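Local structure of lectin 2 (Agrocybe aegerita, 4TQJ) at residues R339-D344 with C396-L401. The protein is a fungal lectin that specifically recognises non-reducing terminal N-acetylglucosamine on glycans. The protein carries 1 engineered substitution. Residues are numbered along the deposited sequence; the frame is centred on the assembly and turned at random.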
# COMPACT_ATOMS: atom_id res chain seq x y z
N ARG A 339 21.65 -5.31 -11.25
CA ARG A 339 21.06 -4.12 -10.67
C ARG A 339 21.04 -4.26 -9.16
O ARG A 339 20.57 -5.26 -8.64
CB ARG A 339 19.65 -3.91 -11.20
CG ARG A 339 19.59 -3.43 -12.65
CD ARG A 339 18.14 -3.18 -13.08
NE ARG A 339 18.07 -2.61 -14.43
CZ ARG A 339 17.92 -3.32 -15.54
NH1 ARG A 339 17.83 -4.64 -15.48
NH2 ARG A 339 17.86 -2.71 -16.73
N ARG A 340 21.56 -3.26 -8.45
CA ARG A 340 21.48 -3.28 -7.00
C ARG A 340 20.77 -2.04 -6.44
O ARG A 340 20.87 -0.95 -7.01
CB ARG A 340 22.86 -3.47 -6.37
CG ARG A 340 23.38 -4.91 -6.52
CD ARG A 340 24.90 -4.98 -6.43
NE ARG A 340 25.52 -4.48 -7.65
CZ ARG A 340 26.83 -4.41 -7.85
NH1 ARG A 340 27.66 -4.82 -6.91
NH2 ARG A 340 27.32 -3.95 -8.99
N PHE A 341 20.03 -2.24 -5.35
CA PHE A 341 19.25 -1.18 -4.73
C PHE A 341 19.40 -1.23 -3.22
O PHE A 341 19.58 -2.30 -2.62
CB PHE A 341 17.76 -1.31 -5.08
CG PHE A 341 17.48 -1.58 -6.54
CD1 PHE A 341 17.13 -0.56 -7.39
CD2 PHE A 341 17.57 -2.88 -7.05
CE1 PHE A 341 16.85 -0.82 -8.74
CE2 PHE A 341 17.31 -3.13 -8.39
CZ PHE A 341 16.94 -2.10 -9.23
N VAL A 342 19.30 -0.06 -2.61
CA VAL A 342 19.30 0.07 -1.16
C VAL A 342 18.03 0.83 -0.79
O VAL A 342 17.96 2.05 -0.92
CB VAL A 342 20.56 0.80 -0.66
CG1 VAL A 342 20.60 0.81 0.86
CG2 VAL A 342 21.84 0.16 -1.26
N VAL A 343 17.01 0.08 -0.36
CA VAL A 343 15.68 0.63 -0.09
C VAL A 343 14.97 -0.17 1.00
O VAL A 343 15.25 -1.33 1.19
CB VAL A 343 14.77 0.60 -1.36
CG1 VAL A 343 15.28 1.56 -2.44
CG2 VAL A 343 14.63 -0.81 -1.90
N ASP A 344 14.04 0.46 1.71
CA ASP A 344 13.27 -0.24 2.72
C ASP A 344 12.24 -1.12 2.02
O ASP A 344 11.42 -0.64 1.23
CB ASP A 344 12.57 0.77 3.65
CG ASP A 344 11.99 0.12 4.89
OD1 ASP A 344 12.39 -1.03 5.20
OD2 ASP A 344 11.14 0.77 5.57
N CYS A 396 14.75 -0.94 -14.89
CA CYS A 396 14.11 -1.38 -13.65
C CYS A 396 14.29 -0.34 -12.57
O CYS A 396 15.37 0.23 -12.41
CB CYS A 396 14.73 -2.67 -13.13
SG CYS A 396 14.33 -4.08 -14.07
N TRP A 397 13.24 -0.14 -11.80
CA TRP A 397 13.27 0.79 -10.70
C TRP A 397 12.63 0.14 -9.48
O TRP A 397 11.76 -0.74 -9.62
CB TRP A 397 12.44 2.04 -11.02
CG TRP A 397 12.81 2.85 -12.24
CD1 TRP A 397 12.01 3.12 -13.32
CD2 TRP A 397 14.03 3.57 -12.47
NE1 TRP A 397 12.65 3.94 -14.21
CE2 TRP A 397 13.90 4.23 -13.71
CE3 TRP A 397 15.23 3.72 -11.75
CZ2 TRP A 397 14.91 5.02 -14.25
CZ3 TRP A 397 16.23 4.49 -12.29
CH2 TRP A 397 16.07 5.13 -13.53
N MET A 398 13.02 0.58 -8.30
CA MET A 398 12.19 0.39 -7.12
C MET A 398 11.29 1.62 -7.01
O MET A 398 11.72 2.72 -7.35
CB MET A 398 13.04 0.22 -5.86
CG MET A 398 14.03 -0.94 -5.92
SD MET A 398 13.26 -2.56 -6.21
CE MET A 398 12.13 -2.69 -4.83
N ALA A 399 10.05 1.43 -6.56
CA ALA A 399 9.11 2.54 -6.36
C ALA A 399 8.01 2.12 -5.40
O ALA A 399 7.71 0.95 -5.27
CB ALA A 399 8.51 2.97 -7.69
N ASN A 400 7.42 3.09 -4.70
CA ASN A 400 6.26 2.79 -3.86
C ASN A 400 4.99 3.05 -4.67
O ASN A 400 4.55 4.18 -4.85
CB ASN A 400 6.27 3.62 -2.58
CG ASN A 400 7.59 3.51 -1.83
OD1 ASN A 400 8.51 4.29 -2.07
ND2 ASN A 400 7.68 2.56 -0.92
N LEU A 401 4.41 1.97 -5.19
CA LEU A 401 3.22 2.09 -6.00
C LEU A 401 2.08 2.73 -5.22
O LEU A 401 1.30 3.49 -5.76
CB LEU A 401 2.82 0.72 -6.52
CG LEU A 401 3.87 0.24 -7.52
CD1 LEU A 401 3.64 -1.20 -7.90
CD2 LEU A 401 3.81 1.15 -8.74
O HOH W 1 17.65 0.17 -15.18
O HOH W 2 9.96 2.12 0.86
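Met398 lies over one face of the Phe341 ring and makes both a CH-pi and a Met-aromatic contact. Its CG stands 3.9 Å from the ring centroid, displaced toward the CD1 side, while SD sits almost on the ring normal, 4.3 Å from that centroid. A bend at chi2 (-58°), which flexible methionine takes easily, turns SD over the ring centre, and chi3 sets only the direction of the terminal methyl. Val343 extends the apolar surface, its CG2 4.1 Å from Met398 CG; a short branched side chain fits this end. Arg339 runs extended from CG to NE, so that its CD passes 3.4 Å from Cys396 CB and the cysteine sulfur rests over one guanidinium face, nearer its edge than its middle. A small thiol suits a site pressed against a flat cation whose N-H groups point elsewhere: NH1 to Trp389 O, NH2 to Thr394 OG1. Polar links between the segments pass through water. One water, at the guanidinium edge, accepts from Arg339 NE (2.9 Å) and from the Cys396 backbone N; another accepts from Asn400 ND2 (2.9 Å) and donates to Asp344 O. Strands 339-343 and 396-399 run nearly parallel, at 10°, but their axes stay 8.6 Å apart, so side chains and water fill the gap between neighbouring beta-propeller blades. Strand 339-343 is the innermost strand of its blade, beside 352-356, whose Phe356 touches Arg339, Phe341 and Cys396; strand 395-399, innermost in the next, pairs with 20-25, joining the C-terminal part of the chain to its N-terminal part.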